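Local coordinates for MutT/NUDIX family protein (Bacillus thuringiensis str. Al Hakam, PDB 3ID9), which probably hydrolyses a nucleoside diphosphate linked to another moiety, as other MutT/NUDIX hydrolases do, though its own substrate is not established, at residues 125-128 and 134-137; 38-41 and 47-50; 81-86 and 142-147. All coordinates share one frame; numbering follows the deposited sequence.

In the fold
All three contacts hang on the mixed sheet of a Nudix fold. Contact 2 comes first along the chain and pairs strands 35-40 and 48-54 as a hairpin. Contact 1, with its centre about 9 Å away, lies next door: strand 124-128 is the neighbour of 35-40, Gln125 O and Leu38 N probably share a hydrogen bond, and Tyr135 packs on Trp48. Contact 3 has its centre about 16 Å from that of contact 1 and 18 Å from that of contact 2; it brings helix 139-147 against strand 77-88. Contact 1 is nested within the span it closes. The chain after strand 124-128 is held to the sheet at both Tyr135 and Phe137 before it enters that helix.

Contact 1 of 3, residues 125-128 and 134-137; sequences QMVP and YYGF
Val127 meets the ring of Tyr135 with both of its methyls, and this apolar touch is the main part of the contact. CG2 of Val127 comes to 3.6 Å from CE1 of Tyr135, and CG1 of Val127 lies 3.7 Å from the same carbon, so the fork of the valine straddles one ring corner. The two side chains approach from opposite directions, and CG2 arrives obliquely to the ring. Tyr135 carries its ring beside its own backbone N (chi1 -67°), from where the phenol end reaches across to the strand.

Gln125 is fully extended, with CG anti to the backbone N (chi1 -177°), and brings its amide to the phenol: OE1 of Gln125 is 3.3 Å from OH of Tyr135. Amide and ring planes are turned almost perpendicular, 89° apart.

Tyr134, the residue before Tyr135, sets its CD2 over the centre of one face of the Tyr135 ring. Strand 124-128 is hydrogen-bonded through its backbone to strand 35-40, where Leu38 touches both Val127 and Tyr135, while Gln125 also packs on Trp48 of strand 48-54. The contact thus seats the loop after strand 124-128 on the Nudix sheet, before helix 139-147.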
ATOM      1  N   GLN B 125      -7.138 -11.502  22.585  1.00 25.21           N
ATOM      2  CA  GLN B 125      -6.309 -12.660  22.829  1.00 24.52           C
ATOM      3  C   GLN B 125      -5.046 -12.591  21.970  1.00 26.67           C
ATOM      4  O   GLN B 125      -5.093 -12.208  20.802  1.00 27.26           O
ATOM      5  CB  GLN B 125      -7.100 -13.923  22.504  1.00 23.41           C
ATOM      6  CG  GLN B 125      -6.355 -15.193  22.797  1.00 24.41           C
ATOM      7  CD  GLN B 125      -7.074 -16.437  22.303  1.00 25.12           C
ATOM      8  OE1 GLN B 125      -6.561 -17.540  22.452  1.00 28.69           O
ATOM      9  NE2 GLN B 125      -8.257 -16.268  21.711  1.00 22.43           N
HETATM   10  N   MSE B 126      -3.911 -12.946  22.559  1.00 27.53           N
HETATM   11  CA  MSE B 126      -2.648 -12.946  21.840  1.00 27.58           C
HETATM   12  C   MSE B 126      -2.366 -14.394  21.460  1.00 27.04           C
HETATM   13  O   MSE B 126      -2.016 -15.203  22.306  1.00 28.63           O
HETATM   14  CB  MSE B 126      -1.525 -12.402  22.728  1.00 29.33           C
HETATM   15  CG  MSE B 126      -1.656 -10.929  23.099  1.00 31.96           C
HETATM   16 SE   MSE B 126      -1.677  -9.687  21.575  1.00 45.21          SE
HETATM   17  CE  MSE B 126       0.091 -10.033  20.861  1.00 32.94           C
ATOM     18  N   VAL B 127      -2.523 -14.721  20.186  1.00 26.99           N
ATOM     19  CA  VAL B 127      -2.300 -16.081  19.726  1.00 27.77           C
ATOM     20  C   VAL B 127      -0.957 -16.282  19.032  1.00 28.03           C
ATOM     21  O   VAL B 127      -0.583 -15.525  18.146  1.00 27.80           O
ATOM     22  CB  VAL B 127      -3.434 -16.534  18.775  1.00 27.00           C
ATOM     23  CG1 VAL B 127      -3.123 -17.910  18.208  1.00 25.92           C
ATOM     24  CG2 VAL B 127      -4.760 -16.579  19.528  1.00 24.83           C
ATOM     25  N   PRO B 128      -0.209 -17.317  19.440  1.00 29.29           N
ATOM     26  CA  PRO B 128       1.094 -17.586  18.822  1.00 29.70           C
ATOM     27  C   PRO B 128       0.892 -17.733  17.325  1.00 29.43           C
ATOM     28  O   PRO B 128      -0.067 -18.369  16.890  1.00 28.44           O
ATOM     29  CB  PRO B 128       1.523 -18.901  19.470  1.00 28.93           C
ATOM     30  CG  PRO B 128       0.864 -18.844  20.816  1.00 28.45           C
ATOM     31  CD  PRO B 128      -0.517 -18.318  20.474  1.00 29.98           C
ATOM     32  N   TYR B 134      -5.250 -22.913  13.536  1.00 29.75           N
ATOM     33  CA  TYR B 134      -6.366 -23.329  14.365  1.00 31.35           C
ATOM     34  C   TYR B 134      -7.548 -22.369  14.220  1.00 32.69           C
ATOM     35  O   TYR B 134      -8.702 -22.765  14.367  1.00 33.56           O
ATOM     36  CB  TYR B 134      -5.931 -23.372  15.825  1.00 32.83           C
ATOM     37  CG  TYR B 134      -7.037 -23.736  16.778  1.00 33.19           C
ATOM     38  CD1 TYR B 134      -7.367 -25.071  17.022  1.00 32.73           C
ATOM     39  CD2 TYR B 134      -7.764 -22.743  17.431  1.00 33.00           C
ATOM     40  CE1 TYR B 134      -8.395 -25.405  17.899  1.00 35.16           C
ATOM     41  CE2 TYR B 134      -8.792 -23.062  18.305  1.00 35.09           C
ATOM     42  CZ  TYR B 134      -9.104 -24.393  18.538  1.00 35.73           C
ATOM     43  OH  TYR B 134     -10.123 -24.701  19.405  1.00 38.28           O
ATOM     44  N   TYR B 135      -7.258 -21.104  13.941  1.00 32.40           N
ATOM     45  CA  TYR B 135      -8.314 -20.117  13.796  1.00 31.77           C
ATOM     46  C   TYR B 135      -8.724 -19.842  12.356  1.00 31.91           C
ATOM     47  O   TYR B 135      -9.385 -18.841  12.079  1.00 31.47           O
ATOM     48  CB  TYR B 135      -7.922 -18.814  14.494  1.00 30.81           C
ATOM     49  CG  TYR B 135      -7.831 -18.968  15.991  1.00 30.57           C
ATOM     50  CD1 TYR B 135      -6.603 -19.156  16.623  1.00 30.27           C
ATOM     51  CD2 TYR B 135      -8.981 -18.970  16.773  1.00 29.33           C
ATOM     52  CE1 TYR B 135      -6.528 -19.340  17.995  1.00 28.83           C
ATOM     53  CE2 TYR B 135      -8.917 -19.155  18.142  1.00 30.09           C
ATOM     54  CZ  TYR B 135      -7.691 -19.341  18.748  1.00 29.76           C
ATOM     55  OH  TYR B 135      -7.646 -19.546  20.107  1.00 30.99           O
ATOM     56  N   GLY B 136      -8.325 -20.726  11.445  1.00 31.99           N
ATOM     57  CA  GLY B 136      -8.717 -20.581  10.053  1.00 31.46           C
ATOM     58  C   GLY B 136      -7.782 -19.854   9.106  1.00 32.43           C
ATOM     59  O   GLY B 136      -8.087 -19.714   7.925  1.00 31.00           O
ATOM     60  N   PHE B 137      -6.647 -19.383   9.600  1.00 31.96           N
ATOM     61  CA  PHE B 137      -5.731 -18.692   8.720  1.00 33.21           C
ATOM     62  C   PHE B 137      -4.986 -19.697   7.855  1.00 34.50           C
ATOM     63  O   PHE B 137      -4.566 -20.757   8.324  1.00 36.27           O
ATOM     64  CB  PHE B 137      -4.763 -17.835   9.535  1.00 33.47           C
ATOM     65  CG  PHE B 137      -5.450 -16.767  10.331  1.00 37.41           C
ATOM     66  CD1 PHE B 137      -6.009 -17.056  11.576  1.00 36.65           C
ATOM     67  CD2 PHE B 137      -5.601 -15.484   9.814  1.00 37.40           C
ATOM     68  CE1 PHE B 137      -6.706 -16.089  12.287  1.00 35.87           C
ATOM     69  CE2 PHE B 137      -6.301 -14.504  10.523  1.00 37.70           C
ATOM     70  CZ  PHE B 137      -6.854 -14.809  11.760  1.00 36.49           C
TER

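Contact 2 of 3, residues 38-41 and 47-50; sequences LVKQ and DWSL
Lys40 lays its aliphatic chain over one face of the Trp48 indole, a CH-pi contact in which CD of Lys40 stands 3.6 Å from the centroid of the five-membered ring, 14° off its normal. The two residues form a non-hydrogen-bonded pair of the antiparallel beta hairpin 35-40/48-54, part of the Nudix sheet. CG of Lys40 starts anti to the backbone N (chi1 -169°), and the bends farther out turn the chain across the pyrrole side of the indole, so that CE of Lys40 reaches 3.3 Å from NE1 of Trp48. Arg46 and Asp123 also touch this lysine.

Leu38 lies on the same side of the sheet. Its CD1 packs 3.8 Å from CB of Trp48, while its other methyl, CD2, meets CD2 of Leu50. The Leu38 carbonyl O comes up near the plane of the indole, at its edge. Val127 of strand 124-128 touches Leu38, and Gln125 of that strand packs on Trp48.

On the backbone, Val39 and Ser49 are the hydrogen-bonded pair. Val39 N donates a hydrogen bond to Ser49 O, and Ser49 N donates one to Val39 O, both bonds being nearly straight. Their side chains point to the face of the sheet away from the indole, where Val39 rests on Thr73. Toward the turn, Gln41 N donates to Asp47 O over 3.3 Å, with the donor tilted 30° from the carbonyl plane. Between the strands, CA of Trp48 also sits 3.3 Å from O of Val39 in a CA-H...O contact.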
ATOM      1  N   LEU B  38      -5.651 -11.054  18.369  1.00 23.71           N
ATOM      2  CA  LEU B  38      -6.921 -11.375  17.741  1.00 23.33           C
ATOM      3  C   LEU B  38      -8.016 -10.767  18.591  1.00 24.62           C
ATOM      4  O   LEU B  38      -7.879 -10.614  19.796  1.00 24.56           O
ATOM      5  CB  LEU B  38      -7.155 -12.878  17.601  1.00 23.61           C
ATOM      6  CG  LEU B  38      -6.178 -13.633  16.694  1.00 26.05           C
ATOM      7  CD1 LEU B  38      -6.708 -15.057  16.468  1.00 21.37           C
ATOM      8  CD2 LEU B  38      -6.003 -12.880  15.361  1.00 21.18           C
ATOM      9  N   VAL B  39      -9.103 -10.418  17.928  1.00 26.55           N
ATOM     10  CA  VAL B  39     -10.251  -9.795  18.534  1.00 28.85           C
ATOM     11  C   VAL B  39     -11.452 -10.699  18.282  1.00 32.55           C
ATOM     12  O   VAL B  39     -11.460 -11.485  17.330  1.00 29.70           O
ATOM     13  CB  VAL B  39     -10.443  -8.392  17.891  1.00 28.90           C
ATOM     14  CG1 VAL B  39     -11.894  -7.993  17.870  1.00 31.33           C
ATOM     15  CG2 VAL B  39      -9.630  -7.370  18.663  1.00 25.32           C
ATOM     16  N   LYS B  40     -12.461 -10.611  19.138  1.00 37.58           N
ATOM     17  CA  LYS B  40     -13.641 -11.441  18.951  1.00 45.33           C
ATOM     18  C   LYS B  40     -14.708 -10.597  18.267  1.00 51.05           C
ATOM     19  O   LYS B  40     -15.031  -9.502  18.730  1.00 49.55           O
ATOM     20  CB  LYS B  40     -14.152 -11.952  20.296  1.00 45.75           C
ATOM     21  CG  LYS B  40     -15.202 -13.032  20.196  1.00 46.35           C
ATOM     22  CD  LYS B  40     -14.579 -14.405  19.993  1.00 49.00           C
ATOM     23  CE  LYS B  40     -14.841 -15.319  21.199  1.00 48.61           C
ATOM     24  NZ  LYS B  40     -16.298 -15.536  21.465  1.00 45.77           N
ATOM     25  N   GLN B  41     -15.237 -11.114  17.156  1.00 58.87           N
ATOM     26  CA  GLN B  41     -16.270 -10.427  16.376  1.00 66.18           C
ATOM     27  C   GLN B  41     -17.615 -10.389  17.089  1.00 69.30           C
ATOM     28  O   GLN B  41     -18.085 -11.405  17.608  1.00 69.56           O
ATOM     29  CB  GLN B  41     -16.458 -11.110  15.016  1.00 68.28           C
ATOM     30  CG  GLN B  41     -15.253 -11.047  14.091  1.00 72.97           C
ATOM     31  CD  GLN B  41     -15.501 -11.761  12.767  1.00 76.51           C
ATOM     32  OE1 GLN B  41     -15.739 -12.974  12.735  1.00 78.03           O
ATOM     33  NE2 GLN B  41     -15.454 -11.010  11.667  1.00 76.80           N
ATOM     34  N   ASP B  47     -16.187 -15.835  16.800  1.00 65.82           N
ATOM     35  CA  ASP B  47     -14.862 -16.226  16.328  1.00 59.52           C
ATOM     36  C   ASP B  47     -13.771 -15.163  16.381  1.00 52.58           C
ATOM     37  O   ASP B  47     -14.009 -13.978  16.148  1.00 51.19           O
ATOM     38  CB  ASP B  47     -14.939 -16.780  14.909  1.00 62.24           C
ATOM     39  CG  ASP B  47     -14.666 -18.268  14.862  1.00 67.32           C
ATOM     40  OD1 ASP B  47     -13.717 -18.720  15.556  1.00 67.97           O
ATOM     41  OD2 ASP B  47     -15.393 -18.981  14.130  1.00 68.61           O
ATOM     42  N   TRP B  48     -12.562 -15.618  16.680  1.00 45.54           N
ATOM     43  CA  TRP B  48     -11.407 -14.747  16.782  1.00 38.75           C
ATOM     44  C   TRP B  48     -10.847 -14.391  15.419  1.00 35.49           C
ATOM     45  O   TRP B  48     -10.587 -15.259  14.598  1.00 35.95           O
ATOM     46  CB  TRP B  48     -10.331 -15.418  17.639  1.00 37.16           C
ATOM     47  CG  TRP B  48     -10.789 -15.638  19.043  1.00 35.68           C
ATOM     48  CD1 TRP B  48     -11.400 -16.753  19.547  1.00 33.89           C
ATOM     49  CD2 TRP B  48     -10.754 -14.683  20.113  1.00 34.67           C
ATOM     50  NE1 TRP B  48     -11.752 -16.547  20.859  1.00 34.48           N
ATOM     51  CE2 TRP B  48     -11.365 -15.285  21.234  1.00 33.68           C
ATOM     52  CE3 TRP B  48     -10.265 -13.374  20.232  1.00 31.98           C
ATOM     53  CZ2 TRP B  48     -11.504 -14.628  22.456  1.00 32.46           C
ATOM     54  CZ3 TRP B  48     -10.402 -12.718  21.449  1.00 32.59           C
ATOM     55  CH2 TRP B  48     -11.017 -13.347  22.545  1.00 33.99           C
ATOM     56  N   SER B  49     -10.650 -13.103  15.187  1.00 31.96           N
ATOM     57  CA  SER B  49     -10.133 -12.635  13.911  1.00 29.44           C
ATOM     58  C   SER B  49      -9.279 -11.389  14.097  1.00 27.76           C
ATOM     59  O   SER B  49      -9.159 -10.866  15.205  1.00 27.10           O
ATOM     60  CB  SER B  49     -11.296 -12.330  12.972  1.00 27.64           C
ATOM     61  OG  SER B  49     -12.229 -11.480  13.615  1.00 31.24           O
ATOM     62  N   LEU B  50      -8.685 -10.913  13.008  1.00 25.11           N
ATOM     63  CA  LEU B  50      -7.847  -9.730  13.077  1.00 22.99           C
ATOM     64  C   LEU B  50      -8.672  -8.456  13.237  1.00 22.20           C
ATOM     65  O   LEU B  50      -9.794  -8.354  12.750  1.00 22.47           O
ATOM     66  CB  LEU B  50      -6.984  -9.638  11.828  1.00 21.46           C
ATOM     67  CG  LEU B  50      -5.953 -10.751  11.670  1.00 21.96           C
ATOM     68  CD1 LEU B  50      -5.431 -10.773  10.234  1.00 23.28           C
ATOM     69  CD2 LEU B  50      -4.816 -10.528  12.667  1.00 19.46           C
TER

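Contact 3 of 3, residues 81-86 and 142-147; sequences KLLYVC and INLISG
Leu144 puts one methyl, CD2, against two side chains at once, and this carries most of the contact. CD2 of Leu83 meets CD2 of Leu144 tip to tip at 4.0 Å, the two leucines reaching toward each other, and CD1 of Tyr84 lies equally close to the CD2 of Leu144. The setting is helix-on-sheet packing in the Nudix fold: helix 139-147 lies against strand 77-88. All the touching here is apolar.

The tyrosine is approached differently from the leucine. Its side chain crosses that of Leu144 at about a right angle, and the methyl stands oblique to the ring at its root, near CB, CG and CD1. Leu144 has CG anti to its backbone N (chi1 180°), which carries its branch away from the helix and toward the strand. Ile145, the next residue of the helix, turns instead to Ile29 and Ile31 of strand 23-32 and to Ile129.

What lets neighbouring residues of one strand both face the same helix is a classic beta bulge, with Leu83 and Tyr84 together opposite Thr99 of strand 95-104. In a regular strand their side chains would alternate between the two faces. Here psi of Leu83 falls to -43°, far from extended values, and both side chains point toward the helix. Leu83 continues inward onto Ile29, while Ser154 of the neighbouring strand 154-157 touches both Tyr84 and Leu144. Strand 77-88 also borders the second subunit: Leu82 and Val85 pack on Val85 and Leu82 of that other chain.

The far end of the tyrosine is held by strand 154-157, its OH hydrogen-bonded to OE1 of Gln156.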
ATOM      1  N   LYS B  81       4.589  -0.361   9.195  1.00 44.45           N
ATOM      2  CA  LYS B  81       4.673  -0.459   7.752  1.00 44.31           C
ATOM      3  C   LYS B  81       3.439  -1.064   7.107  1.00 42.62           C
ATOM      4  O   LYS B  81       2.641  -1.747   7.751  1.00 42.12           O
ATOM      5  CB  LYS B  81       5.905  -1.269   7.340  1.00 46.24           C
ATOM      6  CG  LYS B  81       7.150  -0.429   7.131  1.00 49.72           C
ATOM      7  CD  LYS B  81       8.275  -1.267   6.558  1.00 52.70           C
ATOM      8  CE  LYS B  81       9.441  -0.398   6.108  1.00 54.89           C
ATOM      9  NZ  LYS B  81      10.385  -1.163   5.230  1.00 54.96           N
ATOM     10  N   LEU B  82       3.296  -0.783   5.819  1.00 40.46           N
ATOM     11  CA  LEU B  82       2.203  -1.284   5.012  1.00 38.51           C
ATOM     12  C   LEU B  82       2.650  -2.712   4.706  1.00 37.54           C
ATOM     13  O   LEU B  82       3.705  -2.928   4.110  1.00 38.82           O
ATOM     14  CB  LEU B  82       2.123  -0.462   3.731  1.00 41.78           C
ATOM     15  CG  LEU B  82       0.869  -0.415   2.872  1.00 42.55           C
ATOM     16  CD1 LEU B  82       0.234  -1.789   2.859  1.00 45.68           C
ATOM     17  CD2 LEU B  82      -0.086   0.633   3.413  1.00 42.30           C
ATOM     18  N   LEU B  83       1.868  -3.694   5.120  1.00 34.90           N
ATOM     19  CA  LEU B  83       2.263  -5.068   4.882  1.00 32.59           C
ATOM     20  C   LEU B  83       1.714  -5.678   3.603  1.00 30.88           C
ATOM     21  O   LEU B  83       2.429  -6.361   2.863  1.00 28.50           O
ATOM     22  CB  LEU B  83       1.832  -5.952   6.057  1.00 32.81           C
ATOM     23  CG  LEU B  83       2.068  -7.447   5.815  1.00 34.15           C
ATOM     24  CD1 LEU B  83       3.566  -7.724   5.854  1.00 33.74           C
ATOM     25  CD2 LEU B  83       1.343  -8.277   6.865  1.00 35.55           C
ATOM     26  N   TYR B  84       0.441  -5.426   3.338  1.00 28.58           N
ATOM     27  CA  TYR B  84      -0.187  -6.046   2.199  1.00 29.55           C
ATOM     28  C   TYR B  84      -1.354  -5.219   1.692  1.00 29.86           C
ATOM     29  O   TYR B  84      -2.148  -4.693   2.475  1.00 29.18           O
ATOM     30  CB  TYR B  84      -0.670  -7.432   2.632  1.00 31.48           C
ATOM     31  CG  TYR B  84      -1.189  -8.321   1.541  1.00 35.70           C
ATOM     32  CD1 TYR B  84      -0.317  -9.044   0.729  1.00 37.45           C
ATOM     33  CD2 TYR B  84      -2.558  -8.478   1.344  1.00 38.38           C
ATOM     34  CE1 TYR B  84      -0.799  -9.911  -0.253  1.00 40.22           C
ATOM     35  CE2 TYR B  84      -3.052  -9.338   0.369  1.00 41.71           C
ATOM     36  CZ  TYR B  84      -2.169 -10.053  -0.424  1.00 42.83           C
ATOM     37  OH  TYR B  84      -2.666 -10.925  -1.370  1.00 47.16           O
ATOM     38  N   VAL B  85      -1.443  -5.106   0.374  1.00 28.82           N
ATOM     39  CA  VAL B  85      -2.514  -4.364  -0.261  1.00 29.26           C
ATOM     40  C   VAL B  85      -3.193  -5.324  -1.222  1.00 30.83           C
ATOM     41  O   VAL B  85      -2.550  -5.957  -2.061  1.00 30.23           O
ATOM     42  CB  VAL B  85      -1.982  -3.122  -1.022  1.00 28.68           C
ATOM     43  CG1 VAL B  85      -3.111  -2.468  -1.796  1.00 27.26           C
ATOM     44  CG2 VAL B  85      -1.391  -2.120  -0.034  1.00 25.63           C
ATOM     45  N   CYS B  86      -4.501  -5.452  -1.062  1.00 31.78           N
ATOM     46  CA  CYS B  86      -5.285  -6.342  -1.896  1.00 33.41           C
ATOM     47  C   CYS B  86      -6.419  -5.536  -2.511  1.00 30.53           C
ATOM     48  O   CYS B  86      -7.186  -4.892  -1.795  1.00 26.87           O
ATOM     49  CB  CYS B  86      -5.845  -7.488  -1.038  1.00 37.54           C
ATOM     50  SG  CYS B  86      -7.000  -8.586  -1.905  1.00 49.38           S
ATOM     51  N   ILE B 142      -0.115 -17.132   7.074  1.00 31.89           N
ATOM     52  CA  ILE B 142       0.750 -17.291   8.225  1.00 32.44           C
ATOM     53  C   ILE B 142       2.188 -16.992   7.821  1.00 33.80           C
ATOM     54  O   ILE B 142       2.933 -16.378   8.582  1.00 34.41           O
ATOM     55  CB  ILE B 142       0.630 -18.716   8.814  1.00 31.31           C
ATOM     56  CG1 ILE B 142      -0.755 -18.884   9.445  1.00 30.41           C
ATOM     57  CG2 ILE B 142       1.722 -18.960   9.833  1.00 26.90           C
ATOM     58  CD1 ILE B 142      -1.087 -20.306   9.850  1.00 30.37           C
ATOM     59  N   ASN B 143       2.577 -17.407   6.617  1.00 35.16           N
ATOM     60  CA  ASN B 143       3.931 -17.139   6.141  1.00 36.54           C
ATOM     61  C   ASN B 143       4.160 -15.637   5.959  1.00 36.15           C
ATOM     62  O   ASN B 143       5.238 -15.121   6.269  1.00 33.76           O
ATOM     63  CB  ASN B 143       4.198 -17.862   4.821  1.00 39.46           C
ATOM     64  CG  ASN B 143       4.249 -19.362   4.986  1.00 44.40           C
ATOM     65  OD1 ASN B 143       4.598 -19.864   6.056  1.00 47.19           O
ATOM     66  ND2 ASN B 143       3.916 -20.091   3.925  1.00 46.01           N
ATOM     67  N   LEU B 144       3.140 -14.944   5.455  1.00 34.50           N
ATOM     68  CA  LEU B 144       3.225 -13.506   5.240  1.00 35.87           C
ATOM     69  C   LEU B 144       3.493 -12.799   6.565  1.00 36.98           C
ATOM     70  O   LEU B 144       4.467 -12.063   6.710  1.00 37.00           O
ATOM     71  CB  LEU B 144       1.919 -12.989   4.639  1.00 35.96           C
ATOM     72  CG  LEU B 144       1.863 -11.490   4.358  1.00 36.30           C
ATOM     73  CD1 LEU B 144       2.701 -11.176   3.130  1.00 36.16           C
ATOM     74  CD2 LEU B 144       0.426 -11.067   4.138  1.00 37.53           C
ATOM     75  N   ILE B 145       2.604 -13.028   7.527  1.00 39.04           N
ATOM     76  CA  ILE B 145       2.713 -12.443   8.858  1.00 38.75           C
ATOM     77  C   ILE B 145       4.010 -12.890   9.520  1.00 37.42           C
ATOM     78  O   ILE B 145       4.666 -12.125  10.216  1.00 35.62           O
ATOM     79  CB  ILE B 145       1.519 -12.884   9.724  1.00 40.93           C
ATOM     80  CG1 ILE B 145       0.289 -12.067   9.335  1.00 42.72           C
ATOM     81  CG2 ILE B 145       1.846 -12.753  11.204  1.00 41.92           C
ATOM     82  CD1 ILE B 145      -0.994 -12.565   9.968  1.00 45.68           C
ATOM     83  N   SER B 146       4.379 -14.137   9.280  1.00 37.64           N
ATOM     84  CA  SER B 146       5.586 -14.689   9.863  1.00 40.67           C
ATOM     85  C   SER B 146       6.848 -13.987   9.365  1.00 42.15           C
ATOM     86  O   SER B 146       7.780 -13.761  10.133  1.00 42.45           O
ATOM     87  CB  SER B 146       5.658 -16.183   9.564  1.00 40.65           C
ATOM     88  OG  SER B 146       6.835 -16.735  10.102  1.00 44.70           O
ATOM     89  N   GLY B 147       6.875 -13.650   8.079  1.00 44.09           N
ATOM     90  CA  GLY B 147       8.030 -12.974   7.517  1.00 44.26           C
ATOM     91  C   GLY B 147       8.144 -11.563   8.058  1.00 45.55           C
ATOM     92  O   GLY B 147       9.227 -10.976   8.082  1.00 46.23           O
TER